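Local coordinates for protein 2-methyl-aconitate isomerase (PDB 5K87) that isomerises 2-methyl-trans-aconitate to 2-methyl-cis-aconitate in the breakdown of propionate through the 2-methylcitrate cycle, working as a homodimer by base-catalysed proton abstraction, at residues A[17-23]-A[384-390]; A[45-50]-A[102-106]; A[49-55]-A[74-78]. The protein carries 1 engineered substitution. All blocks are in the same frame, centred on the assembly; numbering follows the deposited sequence. Where two conformers were deposited one is given.

Contact 1 of 3, residues A[17-23]-A[384-390]; sequences TYMRGGT and RSARVLM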
loop_
_atom_site.group_PDB
_atom_site.type_symbol
_atom_site.label_atom_id
_atom_site.label_comp_id
_atom_site.label_asym_id
_atom_site.label_seq_id
_atom_site.Cartn_x
_atom_site.Cartn_y
_atom_site.Cartn_z
ATOM N N THR A 17 16.939 2.945 1.775
ATOM C CA THR A 17 16.178 3.420 2.917
ATOM C C THR A 17 14.760 3.723 2.453
ATOM O O THR A 17 14.564 4.431 1.457
ATOM C CB THR A 17 16.799 4.692 3.498
ATOM O OG1 THR A 17 18.175 4.448 3.812
ATOM C CG2 THR A 17 16.078 5.100 4.759
ATOM N N TYR A 18 13.778 3.212 3.178
ATOM C CA TYR A 18 12.380 3.447 2.888
ATOM C C TYR A 18 11.908 4.546 3.836
ATOM O O TYR A 18 12.045 4.411 5.068
ATOM C CB TYR A 18 11.639 2.138 3.117
ATOM C CG TYR A 18 10.161 2.112 2.833
ATOM C CD1 TYR A 18 9.644 2.491 1.596
ATOM C CD2 TYR A 18 9.285 1.643 3.794
ATOM C CE1 TYR A 18 8.275 2.399 1.351
ATOM C CE2 TYR A 18 7.936 1.555 3.556
ATOM C CZ TYR A 18 7.442 1.935 2.338
ATOM O OH TYR A 18 6.085 1.826 2.141
ATOM N N MET A 19 11.411 5.649 3.270
ATOM C CA MET A 19 11.100 6.844 4.056
ATOM C C MET A 19 9.727 7.377 3.739
ATOM O O MET A 19 9.249 7.251 2.600
ATOM C CB MET A 19 12.099 7.974 3.783
ATOM C CG MET A 19 13.539 7.595 4.010
ATOM S SD MET A 19 14.661 8.994 3.850
ATOM C CE MET A 19 14.152 10.044 5.212
ATOM N N ARG A 20 9.093 7.991 4.734
ATOM C CA ARG A 20 8.007 8.922 4.471
ATOM C C ARG A 20 8.573 10.329 4.309
ATOM O O ARG A 20 9.396 10.771 5.124
ATOM C CB ARG A 20 6.980 8.926 5.604
ATOM C CG ARG A 20 5.886 9.956 5.372
ATOM C CD ARG A 20 4.924 10.140 6.555
ATOM N NE ARG A 20 5.582 10.663 7.756
ATOM C CZ ARG A 20 5.987 11.920 7.912
ATOM N NH1 ARG A 20 5.820 12.813 6.946
ATOM N NH2 ARG A 20 6.576 12.280 9.050
ATOM N N GLY A 21 8.161 11.025 3.251
ATOM C CA GLY A 21 8.400 12.452 3.117
ATOM C C GLY A 21 7.064 13.110 2.852
ATOM O O GLY A 21 6.381 12.735 1.902
ATOM N N GLY A 22 6.667 14.061 3.693
ATOM C CA GLY A 22 5.344 14.644 3.562
ATOM C C GLY A 22 4.288 13.551 3.581
ATOM O O GLY A 22 4.320 12.655 4.434
ATOM N N THR A 23 3.373 13.594 2.615
ATOM C CA THR A 23 2.297 12.613 2.521
ATOM C C THR A 23 2.595 11.486 1.530
ATOM O O THR A 23 1.668 10.897 0.976
ATOM C CB THR A 23 0.978 13.301 2.133
ATOM O OG1 THR A 23 1.169 14.101 0.958
ATOM C CG2 THR A 23 0.519 14.218 3.246
ATOM N N ARG A 384 7.021 20.624 5.577
ATOM C CA ARG A 384 6.698 19.208 5.533
ATOM C C ARG A 384 7.387 18.554 6.738
ATOM O O ARG A 384 7.702 19.240 7.718
ATOM C CB ARG A 384 7.138 18.616 4.183
ATOM C CG ARG A 384 6.494 19.275 2.945
ATOM C CD ARG A 384 5.123 18.692 2.575
ATOM N NE ARG A 384 4.025 19.200 3.391
ATOM C CZ ARG A 384 2.768 18.791 3.267
ATOM N NH1 ARG A 384 1.816 19.315 4.020
ATOM N NH2 ARG A 384 2.462 17.835 2.397
ATOM N N SER A 385 7.571 17.240 6.691
ATOM C CA SER A 385 8.303 16.489 7.710
ATOM C C SER A 385 8.722 15.201 7.029
ATOM O O SER A 385 8.250 14.903 5.920
ATOM C CB SER A 385 7.428 16.196 8.927
ATOM O OG SER A 385 6.380 15.281 8.622
ATOM N N ALA A 386 9.604 14.439 7.673
ATOM C CA ALA A 386 10.073 13.182 7.105
ATOM C C ALA A 386 10.555 12.252 8.182
ATOM O O ALA A 386 10.972 12.688 9.254
ATOM C CB ALA A 386 11.205 13.441 6.134
ATOM N N ARG A 387 10.540 10.958 7.894
ATOM C CA ARG A 387 11.151 9.995 8.793
ATOM C C ARG A 387 11.495 8.711 8.068
ATOM O O ARG A 387 10.820 8.309 7.110
ATOM C CB ARG A 387 10.269 9.716 10.016
ATOM C CG ARG A 387 8.871 9.266 9.684
ATOM C CD ARG A 387 8.016 8.980 10.929
ATOM N NE ARG A 387 8.429 7.742 11.572
ATOM C CZ ARG A 387 7.799 6.566 11.509
ATOM N NH1 ARG A 387 8.350 5.551 12.130
ATOM N NH2 ARG A 387 6.651 6.392 10.869
ATOM N N VAL A 388 12.544 8.064 8.544
ATOM C CA VAL A 388 12.880 6.737 8.103
ATOM C C VAL A 388 11.889 5.724 8.662
ATOM O O VAL A 388 11.606 5.703 9.876
ATOM C CB VAL A 388 14.290 6.381 8.563
ATOM C CG1 VAL A 388 14.601 4.913 8.267
ATOM C CG2 VAL A 388 15.298 7.300 7.904
ATOM N N LEU A 389 11.372 4.880 7.765
ATOM C CA LEU A 389 10.499 3.770 8.126
ATOM C C LEU A 389 11.275 2.458 8.257
ATOM O O LEU A 389 11.064 1.688 9.195
ATOM C CB LEU A 389 9.394 3.618 7.072
ATOM C CG LEU A 389 8.582 4.885 6.794
ATOM C CD1 LEU A 389 7.568 4.639 5.681
ATOM C CD2 LEU A 389 7.888 5.376 8.045
ATOM N N MET A 390 12.161 2.199 7.307
ATOM C CA MET A 390 12.981 0.993 7.332
ATOM C C MET A 390 14.279 1.291 6.607
ATOM O O MET A 390 14.291 2.030 5.621
ATOM C CB MET A 390 12.270 -0.192 6.674
ATOM C CG MET A 390 12.983 -1.534 6.889
ATOM S SD MET A 390 11.971 -2.938 6.395
ATOM C CE MET A 390 12.963 -4.263 7.067
HETATM O O HOH W 1 0.122 16.686 0.881
#
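A classic beta bulge interrupts the antiparallel pairing of 17-23 with 384-390: Leu389 and Met390 together face Tyr18. Tyr18 O accepts from both backbone nitrogens, Leu389 N at 2.8 Å and Met390 N at 3.1 Å, while Tyr18 N donates to Met390 O. Beyond the bulge Arg20 and Arg387 form a hydrogen-bonded pair, and Gly22 N closes the ladder on Ser385 O in a nearly straight bond of 2.9 Å. Leu389 CB points toward the other segment and rests against Tyr18 O, and Leu389 CD1 meets Tyr18 CE2 obliquely at 3.8 Å. On the opposite face the Met19 side chain bends at chi3 (65°) and brings Met19 CE to 4.0 Å from Val388 CG2; helix 113-122 covers this side through Ala115 and Phe119.

The two segments lie on strands 12-21 and 374-391, which bring together the first and last parts of the PrpF chain, whose family belongs to the diaminopimelate epimerase clan. The two terminal nitrogens of Arg20, NH1 and NH2, converge on Ser385 OG at 3.0 Å each, close to the guanidinium plane. Arg20 NH1 also donates to Gly22 O at 2.9 Å, which ties the guanidinium back to its own turn. Arg20 NE makes a salt bridge to Asp64 of the second subunit, a carboxylate shared with Arg387, which probably helps these two arginines lie near each other; Arg387 NH1 bonds Gln11 of that subunit. At the far end a bend at chi2 (-85°) sets Arg384 CD 4.2 Å from Gly22 CA, and chi3 then turns the guanidinium. Its NH2 donates to a water that also bonds Thr23 OG1, and to Asn111, a substrate-binding residue that takes the Thr23 backbone N as well.

Contact 2 of 3, residues A[45-50]-A[102-106]; sequences RDALLL and FVDWS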
loop_
_atom_site.group_PDB
_atom_site.type_symbol
_atom_site.label_atom_id
_atom_site.label_comp_id
_atom_site.label_asym_id
_atom_site.label_seq_id
_atom_site.Cartn_x
_atom_site.Cartn_y
_atom_site.Cartn_z
ATOM N N ARG A 45 18.831 0.618 -14.746
ATOM C CA ARG A 45 18.305 1.353 -13.607
ATOM C C ARG A 45 16.787 1.199 -13.519
ATOM O O ARG A 45 16.244 0.893 -12.458
ATOM C CB ARG A 45 18.680 2.826 -13.725
ATOM C CG ARG A 45 18.005 3.690 -12.673
ATOM C CD ARG A 45 18.434 5.133 -12.768
ATOM N NE ARG A 45 19.836 5.283 -12.392
ATOM C CZ ARG A 45 20.496 6.436 -12.390
ATOM N NH1 ARG A 45 21.771 6.456 -12.017
ATOM N NH2 ARG A 45 19.896 7.566 -12.753
ATOM N N ASP A 46 16.095 1.403 -14.637
ATOM C CA ASP A 46 14.643 1.342 -14.626
ATOM C C ASP A 46 14.157 -0.046 -14.237
ATOM O O ASP A 46 13.225 -0.179 -13.452
ATOM C CB ASP A 46 14.053 1.731 -15.983
ATOM C CG ASP A 46 14.220 3.200 -16.305
ATOM O OD1 ASP A 46 14.608 3.993 -15.424
ATOM O OD2 ASP A 46 13.931 3.582 -17.467
ATOM N N ALA A 47 14.797 -1.084 -14.770
ATOM C CA ALA A 47 14.404 -2.453 -14.456
ATOM C C ALA A 47 14.573 -2.761 -12.966
ATOM O O ALA A 47 13.733 -3.435 -12.366
ATOM C CB ALA A 47 15.196 -3.444 -15.286
ATOM N N LEU A 48 15.667 -2.285 -12.383
ATOM C CA LEU A 48 15.920 -2.486 -10.962
ATOM C C LEU A 48 14.831 -1.820 -10.133
ATOM O O LEU A 48 14.245 -2.438 -9.241
ATOM C CB LEU A 48 17.283 -1.916 -10.574
ATOM C CG LEU A 48 17.576 -1.882 -9.075
ATOM C CD1 LEU A 48 17.590 -3.284 -8.510
ATOM C CD2 LEU A 48 18.895 -1.175 -8.829
ATOM N N LEU A 49 14.534 -0.566 -10.447
ATOM C CA LEU A 49 13.564 0.190 -9.668
ATOM C C LEU A 49 12.165 -0.398 -9.813
ATOM O O LEU A 49 11.409 -0.470 -8.848
ATOM C CB LEU A 49 13.579 1.659 -10.074
ATOM C CG LEU A 49 14.907 2.365 -9.793
ATOM C CD1 LEU A 49 14.886 3.791 -10.272
ATOM C CD2 LEU A 49 15.209 2.327 -8.326
ATOM N N LEU A 50 11.809 -0.812 -11.026
ATOM C CA LEU A 50 10.535 -1.488 -11.236
ATOM C C LEU A 50 10.406 -2.714 -10.342
ATOM O O LEU A 50 9.372 -2.908 -9.681
ATOM C CB LEU A 50 10.378 -1.882 -12.708
ATOM C CG LEU A 50 10.005 -0.743 -13.660
ATOM C CD1 LEU A 50 10.362 -1.124 -15.094
ATOM C CD2 LEU A 50 8.523 -0.421 -13.566
ATOM N N PHE A 102 7.551 1.012 -16.789
ATOM C CA PHE A 102 7.971 2.367 -17.104
ATOM C C PHE A 102 8.248 3.153 -15.831
ATOM O O PHE A 102 7.465 3.109 -14.879
ATOM C CB PHE A 102 6.890 3.082 -17.914
ATOM C CG PHE A 102 7.339 4.402 -18.456
ATOM C CD1 PHE A 102 8.212 4.441 -19.522
ATOM C CD2 PHE A 102 6.922 5.600 -17.893
ATOM C CE1 PHE A 102 8.651 5.641 -20.036
ATOM C CE2 PHE A 102 7.362 6.818 -18.408
ATOM C CZ PHE A 102 8.228 6.832 -19.480
ATOM N N VAL A 103 9.371 3.854 -15.814
ATOM C CA VAL A 103 9.668 4.790 -14.736
ATOM C C VAL A 103 9.758 6.172 -15.369
ATOM O O VAL A 103 10.493 6.355 -16.341
ATOM C CB VAL A 103 10.991 4.450 -14.017
ATOM C CG1 VAL A 103 11.212 5.411 -12.858
ATOM C CG2 VAL A 103 10.968 3.016 -13.515
ATOM N N ASP A 104 8.985 7.121 -14.842
ATOM C CA ASP A 104 8.932 8.466 -15.397
ATOM C C ASP A 104 9.867 9.396 -14.639
ATOM O O ASP A 104 9.758 9.541 -13.418
ATOM C CB ASP A 104 7.510 8.999 -15.342
ATOM C CG ASP A 104 7.308 10.178 -16.251
ATOM O OD1 ASP A 104 7.962 11.212 -16.026
ATOM O OD2 ASP A 104 6.485 10.083 -17.181
ATOM N N TRP A 105 10.787 10.018 -15.373
ATOM C CA TRP A 105 11.797 10.906 -14.808
ATOM C C TRP A 105 11.563 12.371 -15.190
ATOM O O TRP A 105 12.474 13.195 -15.076
ATOM C CB TRP A 105 13.200 10.478 -15.271
ATOM C CG TRP A 105 13.532 9.067 -14.918
ATOM C CD1 TRP A 105 13.375 7.962 -15.714
ATOM C CD2 TRP A 105 14.056 8.590 -13.669
ATOM N NE1 TRP A 105 13.773 6.837 -15.038
ATOM C CE2 TRP A 105 14.197 7.194 -13.783
ATOM C CE3 TRP A 105 14.435 9.211 -12.472
ATOM C CZ2 TRP A 105 14.690 6.407 -12.746
ATOM C CZ3 TRP A 105 14.919 8.427 -11.439
ATOM C CH2 TRP A 105 15.044 7.039 -11.581
ATOM N N SER A 106 10.356 12.707 -15.629
ATOM C CA SER A 106 10.082 14.055 -16.128
ATOM C C SER A 106 9.750 15.092 -15.053
ATOM O O SER A 106 9.646 16.280 -15.361
ATOM C CB SER A 106 8.962 14.023 -17.177
ATOM O OG SER A 106 7.701 13.748 -16.596
HETATM O O HOH W 2 11.206 3.374 -18.044
#
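Helix residues 45-50 pass beside the short strand 103-104, the backbones coming nearest at Asp46 and Val103, whose CA atoms are 6.1 Å apart. Asp46 meets Trp105 at the edge of the indole: Trp105 NE1 donates to Asp46 OD1 at 3.0 Å with the oxygen close to the ring plane. The acceptor is met on its syn side, but 26° out of the carboxylate plane, and the bond is moderately bent (148°). The carboxylate and ring planes are nearly parallel, only 17° apart, and the two side chains lie alongside with their directions opposed. The other oxygen, Asp46 OD2, accepts a hydrogen bond of 2.8 Å from a water that in turn accepts from Val103 N, so the carboxylate holds Trp105 directly and the strand backbone through solvent.

Strand 103-104 pairs with strand 89-96, and the contact sets helix 43-53 against this part of the sheet. Asp104 OD1 accepts from Ser106 N, an Asx turn, and also from Ser106 OG, which ties down the chain right behind the indole. The six-membered end of Trp105 points at the helix, and Leu49 CD1 touches its rim, 3.5 Å from Trp105 CH2. Arg45 crosses the same end with CD, 4.0 Å from Trp105 CZ2, while its NE is bonded to Ala38 O. Val103 fills the angle between ring and helix: CG1 lies against one face of the indole, toward its rim, whereas CG2, anti to the carbonyl carbon, is 3.9 Å from Leu50 CG. Leu50 then reaches on to the backbone of Phe102, CD2 standing 3.7 Å from its N. Ile78 and Leu92 of the neighbouring strands also touch Trp105.

Contact 3 of 3, residues A[49-55]-A[74-78]; sequences LLRVIGS and SETVI. Engineered in segment 74-78: Glu75 (natural residue Lys).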
loop_
_atom_site.group_PDB
_atom_site.type_symbol
_atom_site.label_atom_id
_atom_site.label_comp_id
_atom_site.label_asym_id
_atom_site.label_seq_id
_atom_site.Cartn_x
_atom_site.Cartn_y
_atom_site.Cartn_z
ATOM N N LEU A 49 14.534 -0.566 -10.447
ATOM C CA LEU A 49 13.564 0.190 -9.668
ATOM C C LEU A 49 12.165 -0.398 -9.813
ATOM O O LEU A 49 11.409 -0.470 -8.848
ATOM C CB LEU A 49 13.579 1.659 -10.074
ATOM C CG LEU A 49 14.907 2.365 -9.793
ATOM C CD1 LEU A 49 14.886 3.791 -10.272
ATOM C CD2 LEU A 49 15.209 2.327 -8.326
ATOM N N LEU A 50 11.809 -0.812 -11.026
ATOM C CA LEU A 50 10.535 -1.488 -11.236
ATOM C C LEU A 50 10.406 -2.714 -10.342
ATOM O O LEU A 50 9.372 -2.908 -9.681
ATOM C CB LEU A 50 10.378 -1.882 -12.708
ATOM C CG LEU A 50 10.005 -0.743 -13.660
ATOM C CD1 LEU A 50 10.362 -1.124 -15.094
ATOM C CD2 LEU A 50 8.523 -0.421 -13.566
ATOM N N ARG A 51 11.443 -3.532 -10.291
ATOM C CA ARG A 51 11.372 -4.758 -9.522
ATOM C C ARG A 51 11.367 -4.484 -8.021
ATOM O O ARG A 51 10.695 -5.179 -7.270
ATOM C CB ARG A 51 12.528 -5.679 -9.904
ATOM C CG ARG A 51 12.338 -7.106 -9.458
ATOM C CD ARG A 51 11.104 -7.734 -10.094
ATOM N NE ARG A 51 10.824 -9.019 -9.472
ATOM C CZ ARG A 51 10.166 -9.155 -8.328
ATOM N NH1 ARG A 51 9.701 -8.079 -7.693
ATOM N NH2 ARG A 51 9.956 -10.361 -7.831
ATOM N N VAL A 52 12.114 -3.474 -7.584
ATOM C CA VAL A 52 12.090 -3.112 -6.162
ATOM C C VAL A 52 10.665 -2.739 -5.736
ATOM O O VAL A 52 10.183 -3.155 -4.686
ATOM C CB VAL A 52 13.056 -1.956 -5.845
ATOM C CG1 VAL A 52 12.804 -1.406 -4.443
ATOM C CG2 VAL A 52 14.509 -2.415 -5.998
ATOM N N ILE A 53 9.991 -1.950 -6.569
ATOM C CA ILE A 53 8.659 -1.450 -6.258
ATOM C C ILE A 53 7.555 -2.508 -6.455
ATOM O O ILE A 53 6.530 -2.465 -5.782
ATOM C CB ILE A 53 8.403 -0.164 -7.077
ATOM C CG1 ILE A 53 9.242 0.991 -6.530
ATOM C CG2 ILE A 53 6.928 0.194 -7.145
ATOM C CD1 ILE A 53 8.818 1.468 -5.134
ATOM N N GLY A 54 7.772 -3.445 -7.377
ATOM C CA GLY A 54 6.818 -4.517 -7.629
ATOM C C GLY A 54 6.011 -4.316 -8.904
ATOM O O GLY A 54 4.890 -4.822 -9.020
ATOM N N SER A 55 6.585 -3.598 -9.864
ATOM C CA SER A 55 5.944 -3.268 -11.138
ATOM C C SER A 55 6.677 -3.915 -12.305
ATOM O O SER A 55 7.839 -4.283 -12.177
ATOM C CB SER A 55 5.968 -1.753 -11.333
ATOM O OG SER A 55 5.076 -1.114 -10.451
ATOM N N SER A 74 4.459 4.715 -4.951
ATOM C CA SER A 74 5.151 3.966 -5.998
ATOM C C SER A 74 6.251 4.877 -6.527
ATOM O O SER A 74 6.210 5.358 -7.660
ATOM C CB SER A 74 4.166 3.540 -7.091
ATOM O OG SER A 74 4.748 2.608 -8.005
ATOM N N GLU A 75 7.226 5.127 -5.652
ATOM C CA GLU A 75 8.155 6.247 -5.772
ATOM C C GLU A 75 9.566 5.813 -5.428
ATOM O O GLU A 75 9.784 5.094 -4.440
ATOM C CB GLU A 75 7.737 7.406 -4.850
ATOM C CG GLU A 75 6.392 8.011 -5.226
ATOM C CD GLU A 75 6.098 9.350 -4.582
ATOM O OE1 GLU A 75 6.805 9.779 -3.657
ATOM O OE2 GLU A 75 5.133 10.003 -5.024
ATOM N N THR A 76 10.520 6.279 -6.230
ATOM C CA THR A 76 11.929 6.015 -5.995
ATOM C C THR A 76 12.744 7.288 -6.110
ATOM O O THR A 76 12.371 8.224 -6.830
ATOM C CB THR A 76 12.476 4.969 -6.980
ATOM O OG1 THR A 76 12.332 5.448 -8.328
ATOM C CG2 THR A 76 11.733 3.638 -6.810
ATOM N N VAL A 77 13.862 7.312 -5.393
ATOM C CA VAL A 77 14.723 8.485 -5.337
ATOM C C VAL A 77 16.175 8.033 -5.390
ATOM O O VAL A 77 16.567 7.094 -4.685
ATOM C CB VAL A 77 14.491 9.267 -4.025
ATOM C CG1 VAL A 77 15.509 10.383 -3.860
ATOM C CG2 VAL A 77 13.069 9.816 -3.960
ATOM N N ILE A 78 16.969 8.685 -6.238
ATOM C CA ILE A 78 18.406 8.444 -6.284
ATOM C C ILE A 78 19.132 9.747 -5.981
ATOM O O ILE A 78 18.900 10.763 -6.643
ATOM C CB ILE A 78 18.847 7.907 -7.659
ATOM C CG1 ILE A 78 18.193 6.551 -7.930
ATOM C CG2 ILE A 78 20.375 7.790 -7.739
ATOM C CD1 ILE A 78 18.349 6.077 -9.360
#
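Ile53 leaves the last turn of its helix with CB directed at the strand 75-78, and its branches divide the work. From CB, the CG2 methyl, anti to the backbone N (chi1 -72° for the other branch), drops onto Ser74, 3.4 Å from OG. Ile53 CG1 goes to Thr76, meeting Thr76 CG2 at 3.6 Å. At the tip, Ile53 CD1 bends round (chi2 -68°) to lie 3.8 Å from Glu75 O and 4.0 Å from Thr76 CG2, so the side chain spans three successive residues, 74 to 76.

One turn earlier, Leu49 presses on the same threonine with both methyls: CD1 is 3.6 Å from Thr76 OG1, and CD2 is about as close to CB as to CG2. Leu49 CD1 also reaches Ile78 CD1 at 4.2 Å, further along the strand. No hydrogen bond crosses this contact, and the polar atoms beneath the methyls have partners on strand 89-96: Thr76 OG1 is bonded to Gly94 O, Ser74 OG to Val96 O, with Gln62 as a further partner of Ser74.

The arrangement is a helix laid across a strand, the segment axes 9.3 Å apart and running at 132°. A Schellman motif ends the helix: Gly54, with positive phi, is its C-prime residue, Ser55 N donates to Leu50 O at 2.9 Å, and Gly54 N turns to Arg51 O while also bonding Leu50 O. Ser55 then turns its hydroxyl to Ser97 O. While Thr76 looks at the helix, the engineered Glu75, lysine in the natural protein, has its CB pointing away from it, and its carboxylate lies near Cys109, a probable proton donor or acceptor, Ser24 and a bound malonate. Ser74, which Ile53 touches, belongs to the same substrate-binding run.

How the contacts relate
From the N terminus the chain lays down strand 12-21, whose residues 17-23 meet 384-390 only near the C terminus, so contact 1 closes the longest loop, about 360 residues, and encloses the other two. Helix 43-53 comes next and serves both of them: residues 49-55 meet 74-78 after a short excursion without helix or strand, and residues 45-50 meet 102-106 later, so contact 3 nests inside contact 2. These two share Leu49 and Leu50 and touch where Ile78 meets Arg45 and Trp105. Contact 1 stands apart, its centre about 15 Å from that of contact 3, and joins early and late strands, whereas the helix packs on strands 75-81 and 103-104. Contacts 1 and 3 reach the second subunit.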